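Local coordinates for protein phosphoenolpyruvate--glycerone phosphotransferase (Enterococcus faecalis, PDB 3B48) that probably serves as the phosphoryl-donor subunit DhaM of a dihydroxyacetone kinase complex, passing phosphate from phosphoenolpyruvate toward dihydroxyacetone through histidines, at residues Asp7-Ser12 against Phe67-Asp72; His96-Pro101 against Glu125-Gly130. All blocks are in the same frame, centred on the assembly; numbering follows the deposited sequence.

Interaction 1 (Asp7-Ser12 against Phe67-Asp72); sequences DILLVS and FLIFAD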
ATOM      1  N   ASP B   7      -1.727   9.862  15.596  1.00 31.33           N
ATOM      2  CA  ASP B   7      -2.574   9.772  14.423  1.00 30.62           C
ATOM      3  C   ASP B   7      -1.739   9.318  13.243  1.00 29.84           C
ATOM      4  O   ASP B   7      -0.559   9.707  13.106  1.00 28.99           O
ATOM      5  CB  ASP B   7      -3.211  11.122  14.096  1.00 30.04           C
ATOM      6  CG  ASP B   7      -4.068  11.654  15.216  1.00 31.59           C
ATOM      7  OD1 ASP B   7      -3.551  11.763  16.343  1.00 33.66           O
ATOM      8  OD2 ASP B   7      -5.248  12.003  14.966  1.00 32.15           O
ATOM      9  N   ILE B   8      -2.364   8.487  12.408  1.00 29.26           N
ATOM     10  CA  ILE B   8      -1.820   8.074  11.128  1.00 28.84           C
ATOM     11  C   ILE B   8      -2.553   8.784  10.011  1.00 29.20           C
ATOM     12  O   ILE B   8      -3.784   8.670   9.855  1.00 29.54           O
ATOM     13  CB  ILE B   8      -1.929   6.551  10.912  1.00 29.35           C
ATOM     14  CG1 ILE B   8      -1.026   5.798  11.895  1.00 28.04           C
ATOM     15  CG2 ILE B   8      -1.594   6.185   9.456  1.00 28.63           C
ATOM     16  CD1 ILE B   8      -1.361   4.350  12.033  1.00 29.86           C
ATOM     17  N   LEU B   9      -1.787   9.518   9.223  1.00 29.56           N
ATOM     18  CA  LEU B   9      -2.350  10.254   8.091  1.00 29.24           C
ATOM     19  C   LEU B   9      -1.848   9.600   6.809  1.00 28.72           C
ATOM     20  O   LEU B   9      -0.616   9.460   6.585  1.00 27.73           O
ATOM     21  CB  LEU B   9      -2.002  11.752   8.138  1.00 29.62           C
ATOM     22  CG  LEU B   9      -2.474  12.711   9.252  1.00 29.24           C
ATOM     23  CD1 LEU B   9      -1.909  12.362  10.665  1.00 29.39           C
ATOM     24  CD2 LEU B   9      -2.084  14.146   8.841  1.00 29.08           C
ATOM     25  N   LEU B  10      -2.842   9.192   6.015  1.00 27.41           N
ATOM     26  CA  LEU B  10      -2.688   8.388   4.820  1.00 27.23           C
ATOM     27  C   LEU B  10      -2.950   9.267   3.602  1.00 27.12           C
ATOM     28  O   LEU B  10      -4.101   9.649   3.343  1.00 26.81           O
ATOM     29  CB  LEU B  10      -3.716   7.235   4.825  1.00 26.40           C
ATOM     30  CG  LEU B  10      -3.760   6.316   6.061  1.00 24.84           C
ATOM     31  CD1 LEU B  10      -4.997   5.440   5.973  1.00 22.73           C
ATOM     32  CD2 LEU B  10      -2.538   5.470   6.050  1.00 22.71           C
ATOM     33  N   VAL B  11      -1.881   9.566   2.865  1.00 26.38           N
ATOM     34  CA  VAL B  11      -1.951  10.398   1.646  1.00 25.84           C
ATOM     35  C   VAL B  11      -1.777   9.577   0.351  1.00 24.96           C
ATOM     36  O   VAL B  11      -0.927   8.725   0.262  1.00 22.88           O
ATOM     37  CB  VAL B  11      -0.952  11.559   1.718  1.00 25.90           C
ATOM     38  CG1 VAL B  11      -1.243  12.582   0.624  1.00 25.72           C
ATOM     39  CG2 VAL B  11      -1.008  12.174   3.146  1.00 24.56           C
ATOM     40  N   SER B  12      -2.648   9.816  -0.626  1.00 24.89           N
ATOM     41  CA  SER B  12      -2.571   9.083  -1.875  1.00 25.06           C
ATOM     42  C   SER B  12      -3.254   9.918  -2.916  1.00 24.83           C
ATOM     43  O   SER B  12      -3.979  10.815  -2.554  1.00 24.97           O
ATOM     44  CB  SER B  12      -3.285   7.721  -1.722  1.00 24.78           C
ATOM     45  OG  SER B  12      -3.209   6.935  -2.900  1.00 23.54           O
ATOM     46  N   PHE B  67       1.872  13.197  14.882  1.00 27.55           N
ATOM     47  CA  PHE B  67       1.246  12.947  13.571  1.00 26.96           C
ATOM     48  C   PHE B  67       2.210  12.259  12.630  1.00 27.31           C
ATOM     49  O   PHE B  67       3.242  12.844  12.249  1.00 26.86           O
ATOM     50  CB  PHE B  67       0.733  14.237  12.929  1.00 26.84           C
ATOM     51  CG  PHE B  67      -0.249  15.006  13.786  1.00 25.83           C
ATOM     52  CD1 PHE B  67      -1.613  14.670  13.787  1.00 25.17           C
ATOM     53  CD2 PHE B  67       0.186  16.081  14.569  1.00 24.20           C
ATOM     54  CE1 PHE B  67      -2.519  15.368  14.564  1.00 24.66           C
ATOM     55  CE2 PHE B  67      -0.698  16.793  15.357  1.00 24.54           C
ATOM     56  CZ  PHE B  67      -2.057  16.452  15.363  1.00 25.84           C
ATOM     57  N   LEU B  68       1.845  11.029  12.260  1.00 27.30           N
ATOM     58  CA  LEU B  68       2.621  10.162  11.344  1.00 28.40           C
ATOM     59  C   LEU B  68       2.058  10.164   9.934  1.00 28.01           C
ATOM     60  O   LEU B  68       0.902   9.763   9.708  1.00 27.78           O
ATOM     61  CB  LEU B  68       2.665   8.719  11.870  1.00 28.05           C
ATOM     62  CG  LEU B  68       2.841   8.482  13.375  1.00 30.57           C
ATOM     63  CD1 LEU B  68       3.312   7.054  13.625  1.00 32.98           C
ATOM     64  CD2 LEU B  68       3.752   9.495  14.100  1.00 31.05           C
ATOM     65  N   ILE B  69       2.864  10.649   8.993  1.00 28.78           N
ATOM     66  CA  ILE B  69       2.418  10.840   7.597  1.00 28.06           C
ATOM     67  C   ILE B  69       2.965   9.770   6.641  1.00 27.40           C
ATOM     68  O   ILE B  69       4.174   9.654   6.483  1.00 27.55           O
ATOM     69  CB  ILE B  69       2.720  12.301   7.063  1.00 29.17           C
ATOM     70  CG1 ILE B  69       1.703  13.312   7.607  1.00 28.43           C
ATOM     71  CG2 ILE B  69       2.587  12.374   5.568  1.00 27.19           C
ATOM     72  CD1 ILE B  69       1.920  13.744   9.017  1.00 27.02           C
ATOM     73  N   PHE B  70       2.060   8.976   6.060  1.00 26.14           N
ATOM     74  CA  PHE B  70       2.382   8.006   5.026  1.00 26.47           C
ATOM     75  C   PHE B  70       1.811   8.435   3.648  1.00 26.68           C
ATOM     76  O   PHE B  70       0.682   8.915   3.557  1.00 26.63           O
ATOM     77  CB  PHE B  70       1.857   6.609   5.379  1.00 24.76           C
ATOM     78  CG  PHE B  70       2.284   6.123   6.722  1.00 26.59           C
ATOM     79  CD1 PHE B  70       3.233   5.114   6.841  1.00 25.71           C
ATOM     80  CD2 PHE B  70       1.760   6.685   7.884  1.00 24.16           C
ATOM     81  CE1 PHE B  70       3.641   4.677   8.087  1.00 26.92           C
ATOM     82  CE2 PHE B  70       2.158   6.220   9.137  1.00 24.34           C
ATOM     83  CZ  PHE B  70       3.101   5.234   9.235  1.00 24.19           C
ATOM     84  N   ALA B  71       2.615   8.276   2.601  1.00 26.54           N
ATOM     85  CA  ALA B  71       2.174   8.519   1.220  1.00 27.64           C
ATOM     86  C   ALA B  71       2.604   7.344   0.353  1.00 27.62           C
ATOM     87  O   ALA B  71       3.514   6.582   0.711  1.00 27.69           O
ATOM     88  CB  ALA B  71       2.733   9.839   0.673  1.00 27.38           C
ATOM     89  N   ASP B  72       1.935   7.152  -0.771  1.00 27.75           N
ATOM     90  CA  ASP B  72       2.428   6.148  -1.703  1.00 27.97           C
ATOM     91  C   ASP B  72       3.390   6.763  -2.719  1.00 28.58           C
ATOM     92  O   ASP B  72       4.576   6.453  -2.724  1.00 28.39           O
ATOM     93  CB  ASP B  72       1.301   5.377  -2.373  1.00 28.02           C
ATOM     94  CG  ASP B  72       0.149   6.280  -2.903  1.00 29.99           C
ATOM     95  OD1 ASP B  72       0.309   7.522  -3.088  1.00 27.23           O
ATOM     96  OD2 ASP B  72      -0.933   5.691  -3.163  1.00 31.56           O
TER
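Leu9 and its neighbours run parallel to Phe67-Phe70, Asp7 level with Phe67 and Leu10 with Phe70. Leu9 bonds the neighbouring strand through both its N and its O: its N donates to Leu68 O (2.7 Å, almost straight at 177°), and its O accepts from Phe70 N at 2.8 Å. Leu68 N to Asp7 O and Val11 N to Phe70 O continue the ladder. On one face of the sheet, Leu9 CD1 reaches the edge of the Phe67 ring, 3.9 Å from Phe67 CD1. Its other methyl, CD2, lies 4.0 Å from Ile69 CD1. Asp7 lies alongside Phe67, with carboxylate and ring planes 46° apart. On the other face, Ile8 CG2 meets Phe70 CD2 at 3.7 Å; this methyl is anti to the backbone N, since CG1 takes chi1 -67°. Further along, Ser12 OG donates to Asp72 OD2 at 2.6 Å, on its syn side but tilted out of the carboxylate plane, and accepts from the backbone N of Ser14. Arg65 forms a salt bridge with Asp7 OD1, and His37 NE2 bonds OD2, which together fix the carboxylate. Helices 51-60 and 75-84 pack on the Leu9 face, and helix 102-113 on the Ile8 face. Two buried central strands between helical layers are the core of the alpha/beta sandwich of mannose-family PTS IIA domains.

Interaction 2 (His96-Pro101 against Glu125-Gly130); sequences HLVDAP and EAQNAG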
ATOM      1  N   HIS B  96       5.720  13.876  11.504  1.00 27.53           N
ATOM      2  CA  HIS B  96       6.704  12.841  11.141  1.00 27.96           C
ATOM      3  C   HIS B  96       6.389  12.203   9.795  1.00 28.13           C
ATOM      4  O   HIS B  96       5.418  11.429   9.667  1.00 29.33           O
ATOM      5  CB  HIS B  96       6.821  11.728  12.209  1.00 28.03           C
ATOM      6  CG  HIS B  96       6.733  12.205  13.637  1.00 26.96           C
ATOM      7  ND1 HIS B  96       7.835  12.568  14.377  1.00 28.40           N
ATOM      8  CD2 HIS B  96       5.668  12.332  14.467  1.00 26.67           C
ATOM      9  CE1 HIS B  96       7.455  12.917  15.595  1.00 28.74           C
ATOM     10  NE2 HIS B  96       6.141  12.787  15.673  1.00 28.46           N
ATOM     11  N   LEU B  97       7.225  12.510   8.808  1.00 27.34           N
ATOM     12  CA  LEU B  97       7.180  11.889   7.498  1.00 26.60           C
ATOM     13  C   LEU B  97       7.793  10.507   7.616  1.00 27.02           C
ATOM     14  O   LEU B  97       8.998  10.365   7.880  1.00 26.08           O
ATOM     15  CB  LEU B  97       8.003  12.697   6.487  1.00 26.72           C
ATOM     16  CG  LEU B  97       7.500  14.075   6.090  1.00 27.38           C
ATOM     17  CD1 LEU B  97       8.593  14.839   5.343  1.00 27.78           C
ATOM     18  CD2 LEU B  97       6.213  13.990   5.273  1.00 27.59           C
ATOM     19  N   VAL B  98       6.981   9.477   7.414  1.00 27.07           N
ATOM     20  CA  VAL B  98       7.474   8.144   7.697  1.00 27.13           C
ATOM     21  C   VAL B  98       7.947   7.532   6.409  1.00 27.47           C
ATOM     22  O   VAL B  98       7.158   7.281   5.498  1.00 27.50           O
ATOM     23  CB  VAL B  98       6.440   7.225   8.400  1.00 27.27           C
ATOM     24  CG1 VAL B  98       7.151   6.032   9.078  1.00 25.14           C
ATOM     25  CG2 VAL B  98       5.626   7.990   9.421  1.00 27.05           C
ATOM     26  N   ASP B  99       9.257   7.317   6.320  1.00 27.86           N
ATOM     27  CA  ASP B  99       9.833   6.710   5.129  1.00 26.65           C
ATOM     28  C   ASP B  99       9.522   5.222   5.122  1.00 26.01           C
ATOM     29  O   ASP B  99      10.343   4.389   5.504  1.00 24.97           O
ATOM     30  CB  ASP B  99      11.329   6.962   5.056  1.00 27.20           C
ATOM     31  CG  ASP B  99      11.837   6.926   3.639  1.00 28.46           C
ATOM     32  OD1 ASP B  99      11.270   6.165   2.831  1.00 31.03           O
ATOM     33  OD2 ASP B  99      12.791   7.658   3.323  1.00 31.51           O
ATOM     34  N   ALA B 100       8.315   4.901   4.660  1.00 26.25           N
ATOM     35  CA  ALA B 100       7.766   3.546   4.744  1.00 26.41           C
ATOM     36  C   ALA B 100       6.671   3.376   3.701  1.00 26.43           C
ATOM     37  O   ALA B 100       6.025   4.360   3.334  1.00 27.58           O
ATOM     38  CB  ALA B 100       7.199   3.283   6.166  1.00 25.48           C
ATOM     39  N   PRO B 101       6.434   2.127   3.239  1.00 26.33           N
ATOM     40  CA  PRO B 101       5.361   1.983   2.270  1.00 26.06           C
ATOM     41  C   PRO B 101       4.027   2.266   2.923  1.00 26.15           C
ATOM     42  O   PRO B 101       3.881   2.082   4.137  1.00 25.45           O
ATOM     43  CB  PRO B 101       5.461   0.529   1.805  1.00 26.45           C
ATOM     44  CG  PRO B 101       6.260  -0.181   2.813  1.00 25.54           C
ATOM     45  CD  PRO B 101       7.071   0.838   3.572  1.00 25.81           C
ATOM     46  N   GLU B 125       9.275   0.395  13.314  1.00 32.85           N
ATOM     47  CA  GLU B 125       8.515  -0.747  12.777  1.00 33.38           C
ATOM     48  C   GLU B 125       7.989  -0.483  11.363  1.00 33.83           C
ATOM     49  O   GLU B 125       8.230  -1.291  10.459  1.00 34.29           O
ATOM     50  CB  GLU B 125       7.382  -1.176  13.715  1.00 33.33           C
ATOM     51  CG  GLU B 125       7.853  -1.915  14.959  1.00 33.67           C
ATOM     52  CD  GLU B 125       9.018  -2.845  14.669  1.00 36.24           C
ATOM     53  OE1 GLU B 125       8.804  -3.841  13.936  1.00 37.07           O
ATOM     54  OE2 GLU B 125      10.140  -2.575  15.169  1.00 35.89           O
ATOM     55  N   ALA B 126       7.304   0.651  11.176  1.00 33.72           N
ATOM     56  CA  ALA B 126       6.817   1.079   9.853  1.00 33.56           C
ATOM     57  C   ALA B 126       7.931   1.120   8.795  1.00 33.80           C
ATOM     58  O   ALA B 126       7.836   0.469   7.759  1.00 34.07           O
ATOM     59  CB  ALA B 126       6.132   2.424   9.968  1.00 33.49           C
ATOM     60  N   GLN B 127       8.993   1.868   9.087  1.00 34.16           N
ATOM     61  CA  GLN B 127      10.190   1.967   8.243  1.00 34.82           C
ATOM     62  C   GLN B 127      10.784   0.606   7.835  1.00 34.37           C
ATOM     63  O   GLN B 127      11.563   0.516   6.887  1.00 34.31           O
ATOM     64  CB  GLN B 127      11.247   2.837   8.946  1.00 34.76           C
ATOM     65  CG  GLN B 127      10.791   4.291   9.083  1.00 35.79           C
ATOM     66  CD  GLN B 127      11.705   5.159   9.910  1.00 36.18           C
ATOM     67  OE1 GLN B 127      12.693   4.689  10.483  1.00 41.42           O
ATOM     68  NE2 GLN B 127      11.387   6.452   9.970  1.00 37.68           N
ATOM     69  N   ASN B 128      10.386  -0.444   8.548  1.00 34.12           N
ATOM     70  CA  ASN B 128      10.857  -1.808   8.296  1.00 33.69           C
ATOM     71  C   ASN B 128       9.892  -2.722   7.521  1.00 32.96           C
ATOM     72  O   ASN B 128      10.230  -3.888   7.299  1.00 32.91           O
ATOM     73  CB  ASN B 128      11.226  -2.473   9.631  1.00 33.45           C
ATOM     74  CG  ASN B 128      12.635  -2.099  10.121  1.00 34.48           C
ATOM     75  OD1 ASN B 128      13.430  -1.435   9.425  1.00 32.41           O
ATOM     76  ND2 ASN B 128      12.945  -2.536  11.335  1.00 37.47           N
ATOM     77  N   ALA B 129       8.744  -2.176   7.088  1.00 31.99           N
ATOM     78  CA  ALA B 129       7.491  -2.936   6.732  1.00 31.21           C
ATOM     79  C   ALA B 129       7.263  -3.664   5.362  1.00 30.66           C
ATOM     80  O   ALA B 129       6.612  -4.732   5.311  1.00 31.00           O
ATOM     81  CB  ALA B 129       6.264  -2.078   7.047  1.00 29.78           C
ATOM     82  N   GLY B 130       7.730  -3.090   4.265  1.00 30.08           N
ATOM     83  CA  GLY B 130       7.333  -3.594   2.929  1.00 29.82           C
ATOM     84  C   GLY B 130       7.552  -5.051   2.472  1.00 29.60           C
ATOM     85  O   GLY B 130       6.939  -5.489   1.498  1.00 28.57           O
TER
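Val98 and Gln127 set their side chains at about a right angle. Val98 CG1 points at the end of helix 119-127, where it lies 3.9 Å from Ala126 CB and 4.0 Å from Gln127 CG. This branch is anti to the backbone N (chi1 -161°), which leaves CG2 beside that N. Gln127 stretches out beyond CG, and this same methylene rests 3.6 Å from Asp99 O. The contact there is made by the aliphatic part of the glutamine. Ala100 directs its methyl at the helix terminus. Its CB sits 3.3 Å from Ala126 O, close packing against a carbonyl that already accepts from Ala129 N, and 4.0 Å from Ala126 CB. Ala126 CB is thus touched by both Val98 and Ala100.

Residues 98-101 lead from the end of strand 95-97, outermost in this chain's parallel sheet, into helix 102-113, with Pro101 at its N-cap. Asp99 is the centre of an inverse gamma turn here, its ends joined by a weak bond from Ala100 N to Val98 O.

Pro101 meets the chain after helix 119-127 with the CG corner of its ring. This CG lies 3.6 Å from Gly130 N and equally near Gly130 CA. Glycine presents only its backbone to the ring. The Asp99 carboxylate turns away from residues 125-130 to the second subunit, where OD2 accepts from the backbone N of Asn135 and of Trp134, and OD1 from that of Lys132. Pro101 also packs on Pro101 of the second subunit.

Interactions 1 and 2 join through the sheet, where strands 66-71 and 95-97 are neighbours; their centres are about 10 Å apart. Phe67 O and Ile69 N probably hydrogen-bond His96 N and His96 O, each at 2.8 Å. Side chains meet too: Phe70 CZ packs 3.7 Å from Val98 CG2. Phe70, which touches Ile8 in interaction 1, also touches Val98 and Ala126 of interaction 2, so it spans from the central strands to the last helix. The centre of interaction 1 is about 2 Å from the centre of the chain, that of interaction 2 about 10 Å. Both reach the dimer partner: Lys132 NZ of the second subunit bonds Ala71 O and Asp72 O, while its backbone N bonds Asp99.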